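Local coordinates for protein glucoamylase (Thermoanaerobacterium thermosaccharolyticum, PDB 1LF6) that probably hydrolyses terminal alpha-1,4-linked glucose from the non-reducing ends of glucan chains, releasing beta-D-glucose, as a bacterial glucoamylase of glycoside hydrolase family 15, at residues T562-T567 against P571-Y576; L601-R606 against T618-A623; Q637-E640 against P645-S648. All blocks are in the same frame, centred on the assembly; numbering follows the deposited sequence.

Contact 1 of 3, residues T562-T567 against P571-Y576; sequences TIKVDT and PSWYRY
The aliphatic chain of Lys-564 lies along one face of the Trp-573 indole, both side chains pointing the same way from neighbouring strands. With CG anti to the backbone N (chi1 176°) and every later torsion extended, the lysine runs from the pyrrole part of the ring to its benzo rim: Lys-564 CB is 3.3 Å from Trp-573 NE1, and CE 3.8 Å from CZ2 of the same ring. CA of Lys-564 also sits over the five-membered ring, a CH-pi contact 4.0 Å from its centroid. The same lysine's CE also touches Pro-571 CB, which OD1 of Asp-566 meets obliquely. Strands 564-567 and 570-573 form a two-stranded antiparallel beta hairpin within the family 15 catalytic region; Val-565 and Ser-572 are its hydrogen-bonded pair here, Val-565 N to Ser-572 O 2.9 Å, Ser-572 N to Val-565 O 3.0 Å. Lys-564, Asp-566, Pro-571 and Trp-573 share one face of this ribbon, Val-565 and Ser-572 the other. Past the strand pairing, Tyr-574 N gives a hydrogen bond in the carbonyl plane to Ile-563 O at 3.1 Å. The Tyr-574 ring has Ile-563 CA at its edge, while Val-565 CG2 approaches Tyr-574 CE2 obliquely at 3.7 Å. Glu-640 holds the phenol oxygen of Tyr-574, and Asp-560 takes the indole N-H of Trp-573. Ile-563 CD1 reaches CA of Tyr-576, whose side chain lies about 6 Å from that of Glu-435, the probable proton acceptor.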
loop_
_atom_site.group_PDB
_atom_site.type_symbol
_atom_site.label_atom_id
_atom_site.label_comp_id
_atom_site.label_asym_id
_atom_site.label_seq_id
_atom_site.Cartn_x
_atom_site.Cartn_y
_atom_site.Cartn_z
ATOM N N THR A 562 -6.339 8.355 27.158
ATOM C CA THR A 562 -6.926 9.276 26.196
ATOM C C THR A 562 -7.105 8.791 24.761
ATOM O O THR A 562 -8.073 9.166 24.102
ATOM C CB THR A 562 -6.108 10.590 26.152
ATOM O OG1 THR A 562 -4.806 10.325 25.618
ATOM C CG2 THR A 562 -5.943 11.158 27.549
ATOM N N ILE A 563 -6.189 7.964 24.267
ATOM C CA ILE A 563 -6.299 7.527 22.883
ATOM C C ILE A 563 -6.169 6.033 22.634
ATOM O O ILE A 563 -5.769 5.604 21.546
ATOM C CB ILE A 563 -5.282 8.284 21.991
ATOM C CG1 ILE A 563 -3.867 8.101 22.541
ATOM C CG2 ILE A 563 -5.641 9.777 21.949
ATOM C CD1 ILE A 563 -2.786 8.755 21.693
ATOM N N LYS A 564 -6.496 5.240 23.645
ATOM C CA LYS A 564 -6.473 3.792 23.506
ATOM C C LYS A 564 -7.923 3.337 23.399
ATOM O O LYS A 564 -8.803 3.880 24.070
ATOM C CB LYS A 564 -5.826 3.124 24.723
ATOM C CG LYS A 564 -5.881 1.599 24.659
ATOM C CD LYS A 564 -5.363 0.932 25.921
ATOM C CE LYS A 564 -5.469 -0.587 25.781
ATOM N NZ LYS A 564 -5.073 -1.317 27.013
ATOM N N VAL A 565 -8.181 2.368 22.532
ATOM C CA VAL A 565 -9.529 1.831 22.380
ATOM C C VAL A 565 -9.460 0.312 22.259
ATOM O O VAL A 565 -8.710 -0.218 21.438
ATOM C CB VAL A 565 -10.249 2.374 21.118
ATOM C CG1 VAL A 565 -11.589 1.658 20.939
ATOM C CG2 VAL A 565 -10.472 3.881 21.240
ATOM N N ASP A 566 -10.222 -0.384 23.096
ATOM C CA ASP A 566 -10.281 -1.842 23.049
ATOM C C ASP A 566 -11.403 -2.235 22.091
ATOM O O ASP A 566 -12.575 -2.217 22.464
ATOM C CB ASP A 566 -10.591 -2.428 24.432
ATOM C CG ASP A 566 -9.367 -2.534 25.314
ATOM O OD1 ASP A 566 -8.410 -3.233 24.915
ATOM O OD2 ASP A 566 -9.366 -1.923 26.406
ATOM N N THR A 567 -11.054 -2.575 20.858
ATOM C CA THR A 567 -12.064 -2.972 19.883
ATOM C C THR A 567 -12.398 -4.448 20.086
ATOM O O THR A 567 -11.693 -5.160 20.802
ATOM C CB THR A 567 -11.553 -2.832 18.439
ATOM O OG1 THR A 567 -10.605 -3.874 18.186
ATOM C CG2 THR A 567 -10.885 -1.486 18.226
ATOM N N PRO A 571 -6.901 -4.359 21.155
ATOM C CA PRO A 571 -6.616 -2.943 21.354
ATOM C C PRO A 571 -5.865 -2.266 20.219
ATOM O O PRO A 571 -5.077 -2.894 19.505
ATOM C CB PRO A 571 -5.796 -2.954 22.627
ATOM C CG PRO A 571 -4.927 -4.169 22.400
ATOM C CD PRO A 571 -5.928 -5.197 21.882
ATOM N N SER A 572 -6.136 -0.976 20.052
ATOM C CA SER A 572 -5.438 -0.158 19.066
ATOM C C SER A 572 -5.446 1.276 19.591
ATOM O O SER A 572 -6.141 1.583 20.558
ATOM C CB SER A 572 -6.094 -0.233 17.689
ATOM O OG SER A 572 -5.177 0.224 16.697
ATOM N N TRP A 573 -4.668 2.143 18.960
ATOM C CA TRP A 573 -4.559 3.527 19.389
ATOM C C TRP A 573 -4.709 4.514 18.236
ATOM O O TRP A 573 -4.484 4.156 17.079
ATOM C CB TRP A 573 -3.186 3.762 20.027
ATOM C CG TRP A 573 -2.976 3.078 21.336
ATOM C CD1 TRP A 573 -2.971 3.664 22.565
ATOM C CD2 TRP A 573 -2.781 1.671 21.561
ATOM N NE1 TRP A 573 -2.790 2.718 23.545
ATOM C CE2 TRP A 573 -2.672 1.486 22.958
ATOM C CE3 TRP A 573 -2.693 0.549 20.719
ATOM C CZ2 TRP A 573 -2.479 0.225 23.537
ATOM C CZ3 TRP A 573 -2.502 -0.705 21.292
ATOM C CH2 TRP A 573 -2.396 -0.854 22.690
ATOM N N TYR A 574 -5.098 5.751 18.557
ATOM C CA TYR A 574 -5.191 6.827 17.561
ATOM C C TYR A 574 -3.756 7.352 17.493
ATOM O O TYR A 574 -2.967 7.106 18.407
ATOM C CB TYR A 574 -6.074 7.978 18.054
ATOM C CG TYR A 574 -7.542 7.664 18.208
ATOM C CD1 TYR A 574 -8.397 7.690 17.112
ATOM C CD2 TYR A 574 -8.081 7.357 19.461
ATOM C CE1 TYR A 574 -9.754 7.424 17.254
ATOM C CE2 TYR A 574 -9.438 7.087 19.615
ATOM C CZ TYR A 574 -10.268 7.123 18.507
ATOM O OH TYR A 574 -11.613 6.870 18.653
ATOM N N ARG A 575 -3.428 8.088 16.438
ATOM C CA ARG A 575 -2.086 8.659 16.289
ATOM C C ARG A 575 -1.846 9.743 17.344
ATOM O O ARG A 575 -0.719 9.949 17.784
ATOM C CB ARG A 575 -1.922 9.287 14.907
ATOM C CG ARG A 575 -2.301 8.390 13.751
ATOM C CD ARG A 575 -2.691 9.254 12.553
ATOM N NE ARG A 575 -1.577 9.625 11.712
ATOM C CZ ARG A 575 -1.583 10.658 10.873
ATOM N NH1 ARG A 575 -0.514 10.913 10.133
ATOM N NH2 ARG A 575 -2.636 11.454 10.797
ATOM N N TYR A 576 -2.914 10.447 17.718
ATOM C CA TYR A 576 -2.860 11.516 18.727
ATOM C C TYR A 576 -4.267 12.077 18.906
ATOM O O TYR A 576 -5.123 11.876 18.047
ATOM C CB TYR A 576 -1.898 12.632 18.292
ATOM C CG TYR A 576 -2.208 13.238 16.938
ATOM C CD1 TYR A 576 -3.185 14.230 16.796
ATOM C CD2 TYR A 576 -1.541 12.805 15.792
ATOM C CE1 TYR A 576 -3.489 14.770 15.550
ATOM C CE2 TYR A 576 -1.841 13.342 14.536
ATOM C CZ TYR A 576 -2.814 14.322 14.426
ATOM O OH TYR A 576 -3.117 14.842 13.189
#

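Contact 2 of 3, residues L601-R606 against T618-A623; sequences LLTGER and TPYVKA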
loop_
_atom_site.group_PDB
_atom_site.type_symbol
_atom_site.label_atom_id
_atom_site.label_comp_id
_atom_site.label_asym_id
_atom_site.label_seq_id
_atom_site.Cartn_x
_atom_site.Cartn_y
_atom_site.Cartn_z
ATOM N N LEU A 601 -1.159 -0.360 12.937
ATOM C CA LEU A 601 0.284 -0.115 12.957
ATOM C C LEU A 601 0.707 0.201 14.391
ATOM O O LEU A 601 1.720 -0.295 14.869
ATOM C CB LEU A 601 0.641 1.076 12.056
ATOM C CG LEU A 601 2.041 1.692 12.201
ATOM C CD1 LEU A 601 3.114 0.668 11.857
ATOM C CD2 LEU A 601 2.155 2.908 11.288
ATOM N N LEU A 602 -0.079 1.031 15.073
ATOM C CA LEU A 602 0.231 1.414 16.440
ATOM C C LEU A 602 0.007 0.277 17.433
ATOM O O LEU A 602 0.551 0.294 18.538
ATOM C CB LEU A 602 -0.569 2.657 16.831
ATOM C CG LEU A 602 -0.199 3.841 15.928
ATOM C CD1 LEU A 602 -0.983 5.082 16.335
ATOM C CD2 LEU A 602 1.313 4.084 16.016
ATOM N N THR A 603 -0.799 -0.707 17.047
ATOM C CA THR A 603 -1.030 -1.868 17.902
ATOM C C THR A 603 0.274 -2.659 17.861
ATOM O O THR A 603 0.746 -3.164 18.877
ATOM C CB THR A 603 -2.172 -2.752 17.360
ATOM O OG1 THR A 603 -3.416 -2.054 17.487
ATOM C CG2 THR A 603 -2.243 -4.068 18.142
ATOM N N GLY A 604 0.846 -2.756 16.665
ATOM C CA GLY A 604 2.099 -3.463 16.490
ATOM C C GLY A 604 3.231 -2.765 17.220
ATOM O O GLY A 604 4.049 -3.416 17.873
ATOM N N GLU A 605 3.287 -1.438 17.120
ATOM C CA GLU A 605 4.346 -0.695 17.798
ATOM C C GLU A 605 4.256 -0.846 19.315
ATOM O O GLU A 605 5.286 -0.914 19.983
ATOM C CB GLU A 605 4.323 0.789 17.402
ATOM C CG GLU A 605 4.859 1.049 15.991
ATOM C CD GLU A 605 5.214 2.506 15.740
ATOM O OE1 GLU A 605 5.588 2.836 14.599
ATOM O OE2 GLU A 605 5.129 3.325 16.680
ATOM N N ARG A 606 3.038 -0.902 19.857
ATOM C CA ARG A 606 2.877 -1.078 21.299
ATOM C C ARG A 606 3.367 -2.469 21.686
ATOM O O ARG A 606 3.979 -2.658 22.739
ATOM C CB ARG A 606 1.411 -0.931 21.729
ATOM C CG ARG A 606 1.156 -1.417 23.154
ATOM C CD ARG A 606 1.919 -0.591 24.211
ATOM N NE ARG A 606 1.205 0.640 24.511
ATOM C CZ ARG A 606 0.615 0.906 25.670
ATOM N NH1 ARG A 606 -0.015 2.056 25.831
ATOM N NH2 ARG A 606 0.673 0.047 26.677
ATOM N N THR A 618 2.125 -11.556 22.577
ATOM C CA THR A 618 1.206 -12.399 21.814
ATOM C C THR A 618 -0.153 -11.742 21.555
ATOM O O THR A 618 -0.661 -11.782 20.438
ATOM C CB THR A 618 1.006 -13.767 22.513
ATOM O OG1 THR A 618 2.279 -14.410 22.647
ATOM C CG2 THR A 618 0.080 -14.667 21.690
ATOM N N PRO A 619 -0.762 -11.123 22.579
ATOM C CA PRO A 619 -2.062 -10.487 22.336
ATOM C C PRO A 619 -2.007 -9.384 21.272
ATOM O O PRO A 619 -3.002 -9.115 20.602
ATOM C CB PRO A 619 -2.463 -9.966 23.718
ATOM C CG PRO A 619 -1.165 -9.831 24.439
ATOM C CD PRO A 619 -0.393 -11.033 24.001
ATOM N N TYR A 620 -0.845 -8.753 21.115
ATOM C CA TYR A 620 -0.685 -7.710 20.106
ATOM C C TYR A 620 -0.497 -8.377 18.753
ATOM O O TYR A 620 -0.931 -7.850 17.731
ATOM C CB TYR A 620 0.508 -6.814 20.448
ATOM C CG TYR A 620 0.283 -6.057 21.729
ATOM C CD1 TYR A 620 -0.443 -4.864 21.739
ATOM C CD2 TYR A 620 0.699 -6.586 22.949
ATOM C CE1 TYR A 620 -0.757 -4.224 22.936
ATOM C CE2 TYR A 620 0.388 -5.954 24.153
ATOM C CZ TYR A 620 -0.343 -4.776 24.139
ATOM O OH TYR A 620 -0.673 -4.164 25.331
ATOM N N VAL A 621 0.155 -9.536 18.741
ATOM C CA VAL A 621 0.323 -10.263 17.490
ATOM C C VAL A 621 -1.080 -10.708 17.057
ATOM O O VAL A 621 -1.490 -10.497 15.912
ATOM C CB VAL A 621 1.236 -11.510 17.668
ATOM C CG1 VAL A 621 1.163 -12.398 16.436
ATOM C CG2 VAL A 621 2.677 -11.071 17.905
ATOM N N LYS A 622 -1.820 -11.305 17.988
ATOM C CA LYS A 622 -3.176 -11.777 17.706
ATOM C C LYS A 622 -4.112 -10.652 17.271
ATOM O O LYS A 622 -4.955 -10.849 16.402
ATOM C CB LYS A 622 -3.759 -12.492 18.932
ATOM C CG LYS A 622 -3.045 -13.796 19.273
ATOM C CD LYS A 622 -3.177 -14.806 18.142
ATOM C CE LYS A 622 -2.177 -15.943 18.279
ATOM N NZ LYS A 622 -2.271 -16.586 19.615
ATOM N N ALA A 623 -3.967 -9.479 17.876
ATOM C CA ALA A 623 -4.809 -8.345 17.513
ATOM C C ALA A 623 -4.556 -7.928 16.063
ATOM O O ALA A 623 -5.495 -7.686 15.301
ATOM C CB ALA A 623 -4.547 -7.177 18.446
#
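Two nearly antiparallel helices meet here in a small buried contact, Arg-606 and Thr-603 of the first packing against Tyr-620 and Ala-623 of the second. The segments belong to helices 600-612 and 618-627, which follow one another in the chain; the axes of segments 601-606 and 618-623 approach to 8.9 Å, at 163° between their N-to-C directions. No hydrogen bond spans the interface, and only 210 Å² is buried between the segments. Tyr-620 bridges most of the gap. Its chi1 of -65° places CG beside its own backbone N, and the ring reaches across to helix 600-612. There Arg-606 CG touches Tyr-620 CE1 at 3.4 Å. The arginine leaves its helix with CG anti to the backbone N and then bends at chi2 and chi3, its chain crossing the tyrosine at a slant; the guanidinium and phenol planes end 23° apart. The charged end looks elsewhere, NH1 forming a salt bridge with Asp-560. One turn earlier, the carbonyl O of Thr-603 lies 3.5 Å from Tyr-620 CD1. The threonine divides its branches: CG2 meets Ala-623 CB at 3.9 Å, whereas OG1 is hydrogen-bonded to Pro-571 O and to Ser-572 OG on the hairpin. Trp-573 of that hairpin touches Thr-603, Arg-606 and Tyr-620. Such side-by-side packing of antiparallel, consecutive helices is consistent with the helical hairpins that make up the (alpha/alpha) barrel of family 15 enzymes.

Contact 3 of 3, residues Q637-E640 against P645-S648; sequences QVWE and PTDS
One face of the Trp-639 indole carries the methyl of Thr-646: CG2 stands 3.6 Å from the centroid of the five-membered ring, only 6° off the normal, a CH-pi contact. At the ring edge, near its plane, lies Pro-645 O, 3.4 Å from Trp-639 NE1. Lys-586 makes a cation-pi contact with the same indole. A chi1 of 65° sends CG2 of Thr-646 beside the backbone N and over the indole, while OG1, between N and the carbonyl carbon, turns to the polar side. There OG1 accepts from Ser-648 N at 3.1 Å, closing an ST turn, and from Ser-648 OG at 2.9 Å. That serine oxygen in turn accepts a rather bent bond from Gln-637 N (3.0 Å, 137° at the hydrogen). Thr-646 N completes the backbone link to Gln-637 O at 3.1 Å, approaching from above the carbonyl plane. A water also joins Thr-646 OG1 to Gln-637 OE1, weakly on the glutamine side. The carboxamide is fixed at both ends, OE1 taking the backbone N-H of Arg-597 and NE2 giving to Tyr-581 O. Val-638 CG1 rests against CA of Pro-645, where the two backbones form a single bridge. Asp-647 shares a backbone hydrogen bond with Trp-325, a probable substrate-binding residue, and the Ser-648 side chain comes within about 4 Å of that tryptophan's. These two irregular segments, the second shaped by an ST turn, belong to a loop bordering the probable substrate pocket of a family 15 glucoamylase.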
loop_
_atom_site.group_PDB
_atom_site.type_symbol
_atom_site.label_atom_id
_atom_site.label_comp_id
_atom_site.label_asym_id
_atom_site.label_seq_id
_atom_site.Cartn_x
_atom_site.Cartn_y
_atom_site.Cartn_z
ATOM N N GLN A 637 -6.037 2.047 8.709
ATOM C CA GLN A 637 -6.953 2.338 9.809
ATOM C C GLN A 637 -8.153 1.398 9.905
ATOM O O GLN A 637 -8.604 0.857 8.897
ATOM C CB GLN A 637 -7.488 3.768 9.663
ATOM C CG GLN A 637 -6.422 4.844 9.608
ATOM C CD GLN A 637 -7.013 6.226 9.419
ATOM O OE1 GLN A 637 -7.956 6.610 10.112
ATOM N NE2 GLN A 637 -6.457 6.983 8.484
ATOM N N VAL A 638 -8.668 1.231 11.127
ATOM C CA VAL A 638 -9.844 0.404 11.395
ATOM C C VAL A 638 -10.808 1.176 12.304
ATOM O O VAL A 638 -10.391 2.067 13.051
ATOM C CB VAL A 638 -9.479 -0.937 12.104
ATOM C CG1 VAL A 638 -8.566 -1.771 11.209
ATOM C CG2 VAL A 638 -8.826 -0.658 13.449
ATOM N N TRP A 639 -12.094 0.830 12.238
ATOM C CA TRP A 639 -13.123 1.486 13.050
ATOM C C TRP A 639 -13.038 1.099 14.522
ATOM O O TRP A 639 -12.644 -0.021 14.857
ATOM C CB TRP A 639 -14.519 1.130 12.529
ATOM C CG TRP A 639 -14.811 1.631 11.156
ATOM C CD1 TRP A 639 -14.733 0.928 9.989
ATOM C CD2 TRP A 639 -15.271 2.939 10.808
ATOM N NE1 TRP A 639 -15.125 1.717 8.934
ATOM C CE2 TRP A 639 -15.461 2.957 9.410
ATOM C CE3 TRP A 639 -15.542 4.100 11.543
ATOM C CZ2 TRP A 639 -15.911 4.091 8.730
ATOM C CZ3 TRP A 639 -15.991 5.230 10.861
ATOM C CH2 TRP A 639 -16.169 5.213 9.469
ATOM N N GLU A 640 -13.427 2.018 15.401
ATOM C CA GLU A 640 -13.387 1.762 16.839
ATOM C C GLU A 640 -14.436 0.760 17.310
ATOM O O GLU A 640 -14.174 -0.037 18.207
ATOM C CB GLU A 640 -13.610 3.045 17.649
ATOM C CG GLU A 640 -12.678 4.195 17.372
ATOM C CD GLU A 640 -13.200 5.115 16.295
ATOM O OE1 GLU A 640 -12.902 6.326 16.371
ATOM O OE2 GLU A 640 -13.899 4.634 15.377
ATOM N N PRO A 645 -11.831 -2.658 8.807
ATOM C CA PRO A 645 -11.136 -1.633 8.014
ATOM C C PRO A 645 -12.015 -0.459 7.593
ATOM O O PRO A 645 -13.207 -0.627 7.323
ATOM C CB PRO A 645 -10.634 -2.407 6.786
ATOM C CG PRO A 645 -10.629 -3.853 7.230
ATOM C CD PRO A 645 -11.865 -3.942 8.085
ATOM N N THR A 646 -11.428 0.733 7.550
ATOM C CA THR A 646 -12.160 1.908 7.085
ATOM C C THR A 646 -11.802 1.927 5.603
ATOM O O THR A 646 -11.302 0.925 5.092
ATOM C CB THR A 646 -11.664 3.208 7.759
ATOM O OG1 THR A 646 -10.308 3.470 7.374
ATOM C CG2 THR A 646 -11.750 3.083 9.277
ATOM N N ASP A 647 -12.049 3.027 4.902
ATOM C CA ASP A 647 -11.687 3.051 3.494
ATOM C C ASP A 647 -10.286 3.634 3.310
ATOM O O ASP A 647 -9.936 4.132 2.240
ATOM C CB ASP A 647 -12.688 3.856 2.668
ATOM C CG ASP A 647 -12.739 3.385 1.223
ATOM O OD1 ASP A 647 -13.359 2.323 0.974
ATOM O OD2 ASP A 647 -12.137 4.047 0.342
ATOM N N SER A 648 -9.495 3.564 4.372
ATOM C CA SER A 648 -8.134 4.069 4.349
ATOM C C SER A 648 -7.283 3.170 3.461
ATOM O O SER A 648 -7.740 2.121 2.993
ATOM C CB SER A 648 -7.567 4.087 5.768
ATOM O OG SER A 648 -7.634 2.789 6.336
HETATM O O HOH W 1 -10.119 6.258 8.264
#

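In the fold
All three contacts fall in the family 15 region and succeed one another along the chain, none crossing or enclosing another. Contact 1 closes first, across the short turn between strands 564-567 and 570-573, just after helix 550-562. Contact 2 spans the wider connection from helix 600-612 to helix 618-627. Contact 3 then closes a tight loop between helices 618-627 and 653-668. The hairpin of contact 1 ties the others together: it touches helix 600-612 through Leu-602 and Tyr-574 O, and meets contact 3 where Thr-567 CG2 packs on Glu-640 O and Val-565 on Glu-640 CB. Contacts 2 and 3 do not touch, their nearest atoms lying about 7 Å apart.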